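PDB 3FAW: reticulocyte binding protein from Streptococcus agalactiae COH1, which probably hydrolyses alpha-1,6-glucosidic linkages in pullulan and related alpha-glucans as a cell-wall-anchored, multidomain pullulanase of group B Streptococcus. Local coordinates for residues 270-275 and 570-575; 148-153 and 217-222; 247-252 and 367-372. All blocks are in the same frame, centred on the assembly; numbering follows the deposited sequence.

Contact 1 (270-275 and 570-575)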
ATOM      1  N   ILE A 270      -8.021  -9.760  -6.592  1.00 12.50           N
ATOM      2  CA  ILE A 270      -7.300  -9.464  -5.351  1.00 12.66           C
ATOM      3  C   ILE A 270      -8.269  -9.244  -4.189  1.00 13.27           C
ATOM      4  O   ILE A 270      -9.295  -8.577  -4.339  1.00 14.46           O
ATOM      5  CB  ILE A 270      -6.379  -8.220  -5.528  1.00 13.74           C
ATOM      6  CG1 ILE A 270      -5.333  -8.488  -6.616  1.00 14.89           C
ATOM      7  CG2 ILE A 270      -5.696  -7.836  -4.211  1.00 11.41           C
ATOM      8  CD1 ILE A 270      -4.475  -7.273  -6.977  1.00 14.07           C
ATOM      9  N   TYR A 271      -7.922  -9.811  -3.036  1.00 12.79           N
ATOM     10  CA  TYR A 271      -8.730  -9.731  -1.822  1.00 12.56           C
ATOM     11  C   TYR A 271      -7.909  -9.051  -0.723  1.00 12.48           C
ATOM     12  O   TYR A 271      -6.890  -9.593  -0.292  1.00 10.94           O
ATOM     13  CB  TYR A 271      -9.139 -11.146  -1.397  1.00 12.99           C
ATOM     14  CG  TYR A 271     -10.101 -11.221  -0.230  1.00 13.08           C
ATOM     15  CD1 TYR A 271     -11.475 -11.087  -0.423  1.00 13.63           C
ATOM     16  CD2 TYR A 271      -9.637 -11.451   1.067  1.00 10.63           C
ATOM     17  CE1 TYR A 271     -12.362 -11.165   0.652  1.00 13.66           C
ATOM     18  CE2 TYR A 271     -10.510 -11.526   2.142  1.00 11.97           C
ATOM     19  CZ  TYR A 271     -11.870 -11.387   1.931  1.00 15.03           C
ATOM     20  OH  TYR A 271     -12.733 -11.463   3.000  1.00 13.40           O
ATOM     21  N   GLU A 272      -8.350  -7.868  -0.280  1.00 12.93           N
ATOM     22  CA  GLU A 272      -7.593  -7.064   0.694  1.00 12.67           C
ATOM     23  C   GLU A 272      -8.028  -7.296   2.144  1.00 13.21           C
ATOM     24  O   GLU A 272      -9.118  -6.882   2.542  1.00 12.97           O
ATOM     25  CB  GLU A 272      -7.701  -5.571   0.363  1.00 12.27           C
ATOM     26  CG  GLU A 272      -6.764  -4.678   1.202  1.00 11.29           C
ATOM     27  CD  GLU A 272      -7.199  -3.222   1.260  1.00 10.20           C
ATOM     28  OE1 GLU A 272      -8.416  -2.951   1.232  1.00  9.44           O
ATOM     29  OE2 GLU A 272      -6.319  -2.340   1.348  1.00 10.67           O
ATOM     30  N   ALA A 273      -7.149  -7.921   2.930  1.00 12.63           N
ATOM     31  CA  ALA A 273      -7.412  -8.216   4.345  1.00 11.20           C
ATOM     32  C   ALA A 273      -6.300  -7.739   5.292  1.00 11.47           C
ATOM     33  O   ALA A 273      -5.116  -7.729   4.942  1.00 11.29           O
ATOM     34  CB  ALA A 273      -7.634  -9.718   4.528  1.00 12.02           C
ATOM     35  N   HIS A 274      -6.710  -7.341   6.493  1.00 12.16           N
ATOM     36  CA  HIS A 274      -5.814  -7.048   7.611  1.00 11.35           C
ATOM     37  C   HIS A 274      -5.740  -8.307   8.499  1.00 11.60           C
ATOM     38  O   HIS A 274      -6.764  -8.932   8.783  1.00  9.42           O
ATOM     39  CB  HIS A 274      -6.390  -5.864   8.389  1.00 11.34           C
ATOM     40  CG  HIS A 274      -5.482  -5.295   9.432  1.00  9.16           C
ATOM     41  ND1 HIS A 274      -5.298  -5.887  10.664  1.00 11.51           N
ATOM     42  CD2 HIS A 274      -4.751  -4.157   9.448  1.00 10.36           C
ATOM     43  CE1 HIS A 274      -4.471  -5.148  11.383  1.00 11.20           C
ATOM     44  NE2 HIS A 274      -4.125  -4.092  10.669  1.00  9.11           N
ATOM     45  N   VAL A 275      -4.530  -8.676   8.920  1.00 13.01           N
ATOM     46  CA  VAL A 275      -4.294  -9.947   9.631  1.00 13.62           C
ATOM     47  C   VAL A 275      -5.038 -10.044  10.967  1.00 14.01           C
ATOM     48  O   VAL A 275      -5.502 -11.123  11.351  1.00 12.77           O
ATOM     49  CB  VAL A 275      -2.782 -10.191   9.864  1.00 13.84           C
ATOM     50  CG1 VAL A 275      -2.554 -11.438  10.717  1.00 12.36           C
ATOM     51  CG2 VAL A 275      -2.059 -10.321   8.531  1.00 13.44           C
ATOM     52  N   ILE A 570     -14.443  -0.568  -5.881  1.00  8.53           N
ATOM     53  CA  ILE A 570     -15.434   0.341  -5.298  1.00  8.40           C
ATOM     54  C   ILE A 570     -15.314   0.463  -3.770  1.00  9.54           C
ATOM     55  O   ILE A 570     -15.977   1.304  -3.163  1.00 10.43           O
ATOM     56  CB  ILE A 570     -16.878  -0.040  -5.706  1.00  7.19           C
ATOM     57  CG1 ILE A 570     -17.171  -1.521  -5.417  1.00  9.50           C
ATOM     58  CG2 ILE A 570     -17.104   0.289  -7.177  1.00  3.62           C
ATOM     59  CD1 ILE A 570     -18.603  -1.939  -5.705  1.00  6.87           C
ATOM     60  N   ALA A 571     -14.458  -0.350  -3.154  1.00 10.21           N
ATOM     61  CA  ALA A 571     -14.189  -0.237  -1.716  1.00 10.32           C
ATOM     62  C   ALA A 571     -12.807  -0.772  -1.354  1.00 11.13           C
ATOM     63  O   ALA A 571     -12.189  -1.515  -2.118  1.00 10.62           O
ATOM     64  CB  ALA A 571     -15.248  -0.962  -0.924  1.00  8.95           C
ATOM     65  N   ALA A 572     -12.341  -0.379  -0.174  1.00 11.58           N
ATOM     66  CA  ALA A 572     -11.054  -0.812   0.366  1.00 11.26           C
ATOM     67  C   ALA A 572     -11.052  -0.542   1.866  1.00 10.89           C
ATOM     68  O   ALA A 572     -12.062  -0.115   2.415  1.00 10.03           O
ATOM     69  CB  ALA A 572      -9.918  -0.074  -0.310  1.00 10.59           C
ATOM     70  N   HIS A 573      -9.921  -0.787   2.522  1.00 11.15           N
ATOM     71  CA  HIS A 573      -9.800  -0.542   3.961  1.00 11.96           C
ATOM     72  C   HIS A 573     -10.059   0.926   4.320  1.00 12.72           C
ATOM     73  O   HIS A 573     -10.573   1.215   5.397  1.00 10.79           O
ATOM     74  CB  HIS A 573      -8.427  -0.985   4.474  1.00 11.59           C
ATOM     75  CG  HIS A 573      -7.308  -0.076   4.063  1.00 11.89           C
ATOM     76  ND1 HIS A 573      -6.564  -0.280   2.922  1.00 10.67           N
ATOM     77  CD2 HIS A 573      -6.827   1.056   4.630  1.00 13.28           C
ATOM     78  CE1 HIS A 573      -5.667   0.683   2.809  1.00 14.17           C
ATOM     79  NE2 HIS A 573      -5.805   1.507   3.832  1.00 11.45           N
ATOM     80  N   ASP A 574      -9.696   1.833   3.410  1.00 14.52           N
ATOM     81  CA  ASP A 574      -9.901   3.279   3.578  0.50 14.20           C
ATOM     82  C   ASP A 574     -11.343   3.666   3.296  1.00 14.58           C
ATOM     83  O   ASP A 574     -12.013   3.006   2.499  1.00 15.75           O
ATOM     84  CB  ASP A 574      -9.016   4.074   2.606  0.50 14.99           C
ATOM     85  CG  ASP A 574      -7.576   4.172   3.054  0.50 13.77           C
ATOM     86  OD1 ASP A 574      -7.319   4.205   4.274  0.50 20.07           O
ATOM     87  OD2 ASP A 574      -6.694   4.242   2.172  0.50 13.05           O
ATOM     88  N   ASN A 575     -11.811   4.743   3.931  1.00 13.23           N
ATOM     89  CA  ASN A 575     -13.153   5.299   3.686  1.00 13.75           C
ATOM     90  C   ASN A 575     -14.288   4.359   4.132  1.00 13.30           C
ATOM     91  O   ASN A 575     -14.024   3.302   4.705  1.00 15.32           O
ATOM     92  CB  ASN A 575     -13.291   5.713   2.213  1.00 13.31           C
ATOM     93  CG  ASN A 575     -12.168   6.633   1.762  1.00 16.06           C
ATOM     94  OD1 ASN A 575     -12.020   7.746   2.267  1.00 17.80           O
ATOM     95  ND2 ASN A 575     -11.367   6.167   0.809  1.00 17.40           N
TER
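Glu272 reaches from the first barrel strand to the backbone and ring of His573 in the loop 570-575. CB points toward that loop. CG lies anti to the backbone N (chi1 -171°), and the chain beyond it is extended, which carries the carboxylate across from the strand to His573. On the way the side chain packs against Phe616 and His618 of strand 614-618 and against Gln314 of strand 312-315. CD comes next. It lies at the edge of the His573 ring, in the ring plane, 3.4 Å from His573 ND1. The two oxygens then divide the work. Glu272 OE1 accepts a hydrogen bond of 2.9 Å from His573 N and also packs 3.6 Å from Ala572 CB. Glu272 OE2 accepts from His573 ND1 at 2.6 Å, with an N-H...O angle of 160°. The bond to the backbone N is more bent. Both oxygens are met on their syn sides, though both donors sit somewhat out of the carboxylate plane.

This is a histidine-carboxylate pair near the C-terminal ends of the strands of a TIM barrel. The His573-Asp574 sequence follows the seventh strand, 566-568, consistent with the His-Asp motif found there in alpha-amylase relatives.

The carboxylate and ring planes are 58° apart, yet OE2 stays close to the ring plane. The first torsion of His573 folds the ring back over its own backbone. This brings ND1 and N near enough to share one carboxylate. The two bonds fix how the carboxylate is turned. Trp344 meets the same imidazole edge-to-face, and Tyr346 also packs against it.

Contact 2 (148-153 and 217-222)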
ATOM      1  N   ALA A 148      28.701  -7.740  10.088  1.00 14.68           N
ATOM      2  CA  ALA A 148      27.802  -6.585  10.129  1.00 14.47           C
ATOM      3  C   ALA A 148      28.313  -5.430   9.264  1.00 15.05           C
ATOM      4  O   ALA A 148      29.516  -5.199   9.168  1.00 14.53           O
ATOM      5  CB  ALA A 148      27.621  -6.120  11.565  1.00 13.50           C
ATOM      6  N   SER A 149      27.378  -4.710   8.650  1.00 15.45           N
ATOM      7  CA  SER A 149      27.687  -3.555   7.803  1.00 15.46           C
ATOM      8  C   SER A 149      26.616  -2.480   7.968  1.00 13.25           C
ATOM      9  O   SER A 149      25.423  -2.789   7.948  1.00 13.00           O
ATOM     10  CB  SER A 149      27.775  -3.971   6.333  1.00 15.93           C
ATOM     11  OG  SER A 149      29.038  -4.540   6.034  1.00 21.53           O
ATOM     12  N   LEU A 150      27.052  -1.232   8.135  1.00 12.28           N
ATOM     13  CA  LEU A 150      26.158  -0.069   8.233  1.00 12.52           C
ATOM     14  C   LEU A 150      26.721   1.093   7.409  1.00 12.55           C
ATOM     15  O   LEU A 150      27.873   1.490   7.599  1.00 12.19           O
ATOM     16  CB  LEU A 150      26.007   0.381   9.690  1.00 12.80           C
ATOM     17  CG  LEU A 150      25.063   1.572   9.918  1.00 11.80           C
ATOM     18  CD1 LEU A 150      23.604   1.122   9.835  1.00 12.85           C
ATOM     19  CD2 LEU A 150      25.343   2.262  11.244  1.00 12.27           C
ATOM     20  N   TRP A 151      25.906   1.639   6.509  1.00 13.17           N
ATOM     21  CA  TRP A 151      26.310   2.778   5.679  1.00 14.04           C
ATOM     22  C   TRP A 151      26.057   4.091   6.428  1.00 13.56           C
ATOM     23  O   TRP A 151      24.931   4.364   6.842  1.00 13.88           O
ATOM     24  CB  TRP A 151      25.547   2.757   4.347  1.00 14.36           C
ATOM     25  CG  TRP A 151      25.934   3.839   3.385  1.00 14.55           C
ATOM     26  CD1 TRP A 151      26.962   3.812   2.487  1.00 14.27           C
ATOM     27  CD2 TRP A 151      25.286   5.105   3.215  1.00 14.87           C
ATOM     28  NE1 TRP A 151      26.996   4.986   1.773  1.00 15.83           N
ATOM     29  CE2 TRP A 151      25.980   5.799   2.202  1.00 14.35           C
ATOM     30  CE3 TRP A 151      24.190   5.725   3.829  1.00 15.95           C
ATOM     31  CZ2 TRP A 151      25.612   7.083   1.782  1.00 17.65           C
ATOM     32  CZ3 TRP A 151      23.822   6.999   3.411  1.00 15.77           C
ATOM     33  CH2 TRP A 151      24.532   7.665   2.397  1.00 15.04           C
ATOM     34  N   SER A 152      27.106   4.892   6.610  1.00 13.92           N
ATOM     35  CA  SER A 152      26.996   6.167   7.340  1.00 13.93           C
ATOM     36  C   SER A 152      28.251   7.034   7.139  1.00 14.27           C
ATOM     37  O   SER A 152      29.079   7.155   8.038  1.00 13.64           O
ATOM     38  CB  SER A 152      26.758   5.909   8.836  1.00 14.43           C
ATOM     39  OG  SER A 152      26.491   7.114   9.532  1.00 13.61           O
ATOM     40  N   PRO A 153      28.378   7.663   5.957  1.00 13.00           N
ATOM     41  CA  PRO A 153      29.653   8.255   5.558  1.00 13.65           C
ATOM     42  C   PRO A 153      30.115   9.477   6.369  1.00 12.86           C
ATOM     43  O   PRO A 153      31.311   9.755   6.373  1.00 12.50           O
ATOM     44  CB  PRO A 153      29.420   8.627   4.087  1.00 13.25           C
ATOM     45  CG  PRO A 153      27.959   8.811   3.968  1.00 13.88           C
ATOM     46  CD  PRO A 153      27.331   7.867   4.940  1.00 13.20           C
ATOM     47  N   LEU A 217      18.485   2.381  14.581  1.00 12.42           N
ATOM     48  CA  LEU A 217      17.994   1.055  14.200  1.00 12.00           C
ATOM     49  C   LEU A 217      18.530   0.700  12.824  1.00 12.71           C
ATOM     50  O   LEU A 217      18.321   1.443  11.868  1.00 12.41           O
ATOM     51  CB  LEU A 217      16.458   1.033  14.184  1.00 12.57           C
ATOM     52  CG  LEU A 217      15.771  -0.180  13.541  1.00 11.50           C
ATOM     53  CD1 LEU A 217      16.268  -1.479  14.165  1.00 14.17           C
ATOM     54  CD2 LEU A 217      14.243  -0.081  13.652  1.00 10.58           C
ATOM     55  N   ASP A 218      19.228  -0.431  12.733  1.00 13.49           N
ATOM     56  CA  ASP A 218      19.726  -0.946  11.458  1.00 13.23           C
ATOM     57  C   ASP A 218      18.577  -1.008  10.441  1.00 12.58           C
ATOM     58  O   ASP A 218      17.626  -1.770  10.630  1.00 11.11           O
ATOM     59  CB  ASP A 218      20.337  -2.337  11.670  1.00 12.23           C
ATOM     60  CG  ASP A 218      21.064  -2.866  10.447  1.00 12.92           C
ATOM     61  OD1 ASP A 218      21.050  -2.208   9.382  1.00 12.74           O
ATOM     62  OD2 ASP A 218      21.660  -3.960  10.550  1.00 12.86           O
ATOM     63  N   PRO A 219      18.645  -0.190   9.370  1.00 12.75           N
ATOM     64  CA  PRO A 219      17.563  -0.232   8.381  1.00 12.45           C
ATOM     65  C   PRO A 219      17.426  -1.568   7.642  1.00 12.78           C
ATOM     66  O   PRO A 219      16.348  -1.870   7.150  1.00 12.66           O
ATOM     67  CB  PRO A 219      17.906   0.911   7.408  1.00 12.18           C
ATOM     68  CG  PRO A 219      19.303   1.264   7.660  1.00 14.71           C
ATOM     69  CD  PRO A 219      19.674   0.810   9.036  1.00 12.53           C
ATOM     70  N   TYR A 220      18.505  -2.351   7.585  1.00 13.23           N
ATOM     71  CA  TYR A 220      18.508  -3.669   6.944  1.00 12.78           C
ATOM     72  C   TYR A 220      18.286  -4.819   7.931  1.00 13.34           C
ATOM     73  O   TYR A 220      18.549  -5.974   7.603  1.00 13.52           O
ATOM     74  CB  TYR A 220      19.824  -3.875   6.178  1.00 12.25           C
ATOM     75  CG  TYR A 220      19.828  -3.202   4.833  1.00  8.92           C
ATOM     76  CD1 TYR A 220      19.889  -1.814   4.737  1.00 12.17           C
ATOM     77  CD2 TYR A 220      19.749  -3.940   3.656  1.00  7.57           C
ATOM     78  CE1 TYR A 220      19.879  -1.181   3.513  1.00  8.32           C
ATOM     79  CE2 TYR A 220      19.739  -3.312   2.417  1.00  8.82           C
ATOM     80  CZ  TYR A 220      19.805  -1.928   2.357  1.00  8.17           C
ATOM     81  OH  TYR A 220      19.801  -1.276   1.153  1.00  9.24           O
ATOM     82  N   ALA A 221      17.793  -4.500   9.125  1.00 14.08           N
ATOM     83  CA  ALA A 221      17.448  -5.502  10.136  1.00 15.59           C
ATOM     84  C   ALA A 221      16.375  -6.476   9.633  1.00 16.53           C
ATOM     85  O   ALA A 221      15.332  -6.052   9.128  1.00 16.77           O
ATOM     86  CB  ALA A 221      16.973  -4.812  11.424  1.00 14.48           C
ATOM     87  N   LYS A 222      16.641  -7.775   9.779  1.00 16.12           N
ATOM     88  CA  LYS A 222      15.742  -8.826   9.299  1.00 16.01           C
ATOM     89  C   LYS A 222      14.722  -9.261  10.352  1.00 15.24           C
ATOM     90  O   LYS A 222      13.743  -9.934  10.029  1.00 16.28           O
ATOM     91  CB  LYS A 222      16.549 -10.041   8.822  1.00 16.35           C
ATOM     92  CG  LYS A 222      17.587  -9.733   7.732  1.00 18.06           C
ATOM     93  CD  LYS A 222      16.960  -9.114   6.480  1.00 15.71           C
ATOM     94  CE  LYS A 222      18.003  -8.824   5.414  1.00 17.93           C
ATOM     95  NZ  LYS A 222      18.987  -7.793   5.854  1.00 16.29           N
TER
HETATM   96  O   HOH W   1      22.816  -1.724   7.359  1.00  8.90           O
HETATM   97  O   HOH W   2      24.306  -4.092  10.381  1.00 10.29           O
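An Asx turn, Asp218 to Tyr220 with Pro219 in the middle, faces Leu150 on strand 146-151 of the CBM48-like domain. The direct touch is slight and apolar. Leu150 CD1 lies 4.0 Å from Pro219 CD, and the two side chains cross at about a right angle. CG of Leu150 is anti to the backbone N (chi1 -179°), and this brings the end of the side chain nearer the turn than its base. The same methyl, Leu150 CD1, sits 4.2 Å from Asp218 OD1.

Water does the polar joining. Ser149 O accepts from two waters, water 1 at 2.9 Å and water 2 at 3.0 Å. Water 1 also donates to Asp218 OD1 at 2.7 Å, and water 2 to Asp218 OD2 at 2.7 Å. One carbonyl and one carboxylate thus hold a pair of waters between strand and loop. Tyr203 OH is a further partner of OD2, and Tyr205 packs on both Leu150 and Asp218.

The loop carries its own turn. Ala221 N bonds back to Asp218 O at 3.1 Å, closing a type I beta turn. Tyr220 N bonds to Asp218 OD1 at 3.1 Å, which makes the Asx turn. That N-H arrives from above the carboxylate plane, 60° out of it. Lys222 NZ donates to Tyr220 O, in the carbonyl plane. Beyond the turn lies the catalytic barrel: Tyr220 OH is hydrogen-bonded to Asp440 of helix 432-449, and Lys222 touches Tyr444 of the same helix.

Contact 3 (247-252 and 367-372)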
ATOM      1  N   SER A 247      16.843 -17.825   6.099  1.00 14.31           N
ATOM      2  CA  SER A 247      16.877 -19.013   5.234  1.00 16.21           C
ATOM      3  C   SER A 247      16.702 -20.330   5.995  1.00 16.13           C
ATOM      4  O   SER A 247      16.237 -21.322   5.429  1.00 15.98           O
ATOM      5  CB  SER A 247      18.186 -19.048   4.433  1.00 16.47           C
ATOM      6  OG  SER A 247      19.314 -19.099   5.290  1.00 18.66           O
ATOM      7  N   GLN A 248      17.062 -20.330   7.278  1.00 15.82           N
ATOM      8  CA  GLN A 248      16.945 -21.518   8.114  1.00 16.74           C
ATOM      9  C   GLN A 248      15.528 -21.707   8.684  1.00 15.77           C
ATOM     10  O   GLN A 248      15.223 -22.767   9.222  1.00 15.86           O
ATOM     11  CB  GLN A 248      17.979 -21.466   9.250  1.00 16.67           C
ATOM     12  CG  GLN A 248      19.433 -21.546   8.768  1.00 19.32           C
ATOM     13  CD  GLN A 248      20.443 -21.568   9.906  1.00 21.05           C
ATOM     14  OE1 GLN A 248      20.165 -21.100  11.009  1.00 24.77           O
ATOM     15  NE2 GLN A 248      21.625 -22.115   9.638  1.00 23.09           N
ATOM     16  N   LEU A 249      14.669 -20.696   8.547  1.00 14.71           N
ATOM     17  CA  LEU A 249      13.347 -20.695   9.196  1.00 13.80           C
ATOM     18  C   LEU A 249      12.193 -20.944   8.220  1.00 13.47           C
ATOM     19  O   LEU A 249      12.276 -20.614   7.038  1.00 13.33           O
ATOM     20  CB  LEU A 249      13.116 -19.362   9.916  1.00 13.09           C
ATOM     21  CG  LEU A 249      14.226 -18.899  10.863  1.00 14.04           C
ATOM     22  CD1 LEU A 249      13.991 -17.450  11.309  1.00 15.41           C
ATOM     23  CD2 LEU A 249      14.341 -19.834  12.064  1.00 13.94           C
ATOM     24  N   GLY A 250      11.112 -21.521   8.734  1.00 14.37           N
ATOM     25  CA  GLY A 250       9.916 -21.795   7.937  1.00 15.33           C
ATOM     26  C   GLY A 250      10.091 -22.991   7.014  1.00 15.57           C
ATOM     27  O   GLY A 250      11.163 -23.605   6.993  1.00 15.69           O
ATOM     28  N   PRO A 251       9.038 -23.329   6.243  1.00 15.56           N
ATOM     29  CA  PRO A 251       9.112 -24.439   5.286  1.00 16.01           C
ATOM     30  C   PRO A 251      10.244 -24.232   4.281  1.00 14.72           C
ATOM     31  O   PRO A 251      10.311 -23.187   3.636  1.00 15.50           O
ATOM     32  CB  PRO A 251       7.751 -24.407   4.571  1.00 16.79           C
ATOM     33  CG  PRO A 251       6.868 -23.557   5.399  1.00 16.78           C
ATOM     34  CD  PRO A 251       7.724 -22.660   6.229  1.00 15.90           C
ATOM     35  N   GLN A 252      11.118 -25.226   4.158  1.00 15.26           N
ATOM     36  CA  GLN A 252      12.307 -25.120   3.314  1.00 15.75           C
ATOM     37  C   GLN A 252      12.019 -25.317   1.820  1.00 15.48           C
ATOM     38  O   GLN A 252      12.872 -25.021   0.981  1.00 15.50           O
ATOM     39  CB  GLN A 252      13.377 -26.110   3.788  1.00 16.34           C
ATOM     40  CG  GLN A 252      13.927 -25.790   5.176  1.00 16.93           C
ATOM     41  CD  GLN A 252      14.647 -24.455   5.213  1.00 18.24           C
ATOM     42  OE1 GLN A 252      15.697 -24.290   4.594  1.00 17.88           O
ATOM     43  NE2 GLN A 252      14.079 -23.492   5.932  1.00 19.27           N
ATOM     44  N   ALA A 367      10.615 -16.431  15.138  1.00 13.47           N
ATOM     45  CA  ALA A 367       9.269 -16.996  15.010  1.00 13.09           C
ATOM     46  C   ALA A 367       8.451 -16.356  13.884  1.00 12.52           C
ATOM     47  O   ALA A 367       7.919 -17.062  13.033  1.00 12.69           O
ATOM     48  CB  ALA A 367       8.526 -16.886  16.332  1.00 13.07           C
ATOM     49  N   ARG A 368       8.371 -15.027  13.871  1.00 12.38           N
ATOM     50  CA  ARG A 368       7.543 -14.301  12.891  1.00 12.09           C
ATOM     51  C   ARG A 368       7.924 -14.560  11.434  1.00 11.96           C
ATOM     52  O   ARG A 368       7.056 -14.556  10.558  1.00 12.71           O
ATOM     53  CB  ARG A 368       7.553 -12.797  13.175  1.00 11.51           C
ATOM     54  CG  ARG A 368       8.940 -12.151  13.075  1.00 13.05           C
ATOM     55  CD  ARG A 368       9.329 -11.521  14.377  1.00 16.97           C
ATOM     56  NE  ARG A 368       9.298 -10.078  14.373  1.00 16.77           N
ATOM     57  CZ  ARG A 368       9.261  -9.323  15.466  1.00 13.78           C
ATOM     58  NH1 ARG A 368       9.204  -9.857  16.684  1.00 17.52           N
ATOM     59  NH2 ARG A 368       9.259  -8.016  15.336  1.00 10.55           N
ATOM     60  N   ILE A 369       9.213 -14.771  11.181  1.00 11.46           N
ATOM     61  CA  ILE A 369       9.700 -15.131   9.853  1.00 11.57           C
ATOM     62  C   ILE A 369       9.163 -16.514   9.476  1.00 11.57           C
ATOM     63  O   ILE A 369       8.657 -16.714   8.363  1.00  9.70           O
ATOM     64  CB  ILE A 369      11.252 -15.115   9.804  1.00 11.50           C
ATOM     65  CG1 ILE A 369      11.766 -13.681   9.973  1.00 14.34           C
ATOM     66  CG2 ILE A 369      11.769 -15.726   8.491  1.00 11.87           C
ATOM     67  CD1 ILE A 369      13.278 -13.569  10.110  1.00 12.52           C
ATOM     68  N   ALA A 370       9.268 -17.453  10.415  1.00 10.96           N
ATOM     69  CA  ALA A 370       8.734 -18.801  10.232  1.00 10.85           C
ATOM     70  C   ALA A 370       7.202 -18.795  10.111  1.00 11.13           C
ATOM     71  O   ALA A 370       6.630 -19.531   9.308  1.00 11.28           O
ATOM     72  CB  ALA A 370       9.170 -19.697  11.386  1.00 10.18           C
ATOM     73  N   GLU A 371       6.546 -17.954  10.905  1.00 11.58           N
ATOM     74  CA  GLU A 371       5.084 -17.869  10.905  1.00 11.31           C
ATOM     75  C   GLU A 371       4.493 -17.271   9.619  1.00 12.55           C
ATOM     76  O   GLU A 371       3.454 -17.735   9.153  1.00 12.67           O
ATOM     77  CB  GLU A 371       4.606 -17.063  12.110  1.00 11.85           C
ATOM     78  CG  GLU A 371       4.815 -17.761  13.443  1.00 12.43           C
ATOM     79  CD  GLU A 371       4.694 -16.807  14.610  1.00 16.37           C
ATOM     80  OE1 GLU A 371       5.443 -15.809  14.650  1.00 16.14           O
ATOM     81  OE2 GLU A 371       3.844 -17.048  15.486  1.00 17.65           O
ATOM     82  N   LEU A 372       5.141 -16.249   9.055  1.00 11.23           N
ATOM     83  CA  LEU A 372       4.669 -15.659   7.794  1.00 11.38           C
ATOM     84  C   LEU A 372       4.942 -16.596   6.613  1.00 11.53           C
ATOM     85  O   LEU A 372       4.108 -16.735   5.723  1.00 12.10           O
ATOM     86  CB  LEU A 372       5.293 -14.278   7.543  1.00  9.66           C
ATOM     87  CG  LEU A 372       4.814 -13.550   6.271  1.00 13.04           C
ATOM     88  CD1 LEU A 372       3.286 -13.399   6.253  1.00  9.32           C
ATOM     89  CD2 LEU A 372       5.484 -12.184   6.122  1.00  8.10           C
TER
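This is an apolar loop-on-helix contact, with Leu249 and Gly250 resting on Ile369 and Ala370. The loop 247-252 belongs to the chain between strand 241-242 and the first barrel strand, 269-273. It lies on the start of helix 367-381. The CB of Leu249 is directed toward the helix. Its CG is anti to the carbonyl carbon (chi1 -51°), and CD1 lies against the branch point of Ile369. Leu249 CD1 is 3.9 Å from Ile369 CB and 4.0 Å from Ile369 CG2. Leu249 CB is also 4.1 Å from Ile369 CG2, so that methyl meets both the base and the end of the leucine. The Ile369 side chain packs further on Phe449 of helix 432-449.

Next to this pair the backbone itself makes the contact. Gly250 N is 3.8 Å from Ala370 CB, and Gly250 CA is 4.0 Å from Ala370 CA. Glycine and alanine have little bulk here, and the two chains pass close together. Phi of Gly250 is positive, 76°, a shape that glycine adopts easily.

The loop is held from within. Gln252 NE2 donates to Ser247 O at 3.1 Å and to Gly250 O at 3.1 Å. Both acceptors lie near the amide plane of Gln252, and the bond to Gly250 O is the straighter one, at 161°. Pro251 follows the helix onward to Lys373, Gln374 and His377, while Leu249 O accepts from Lys373 NZ. Helix 367-381 precedes the third barrel strand, 385-390, and is one of the outer helices of a TIM barrel.

Contacts 2 and 3 touch: Lys222 O lies 3.7 Å from Ile369 CD1. Their centres are 22 Å apart. Contact 2 lies within the CBM48-like domain. Contact 3 joins a loop ahead of the first barrel strand to an outer barrel helix. Contact 1 lies at the C-terminal ends of the barrel strands, where alpha-amylase relatives have their active site, and is probably part of that region. Its centre is 33 Å from that of contact 2, with nearest atoms about 16 Å apart, and 26 Å from that of contact 3, with nearest atoms about 7 Å apart. Bound calcium lies about 13 Å from the side chains of both Leu249 and His573, too far for coordination.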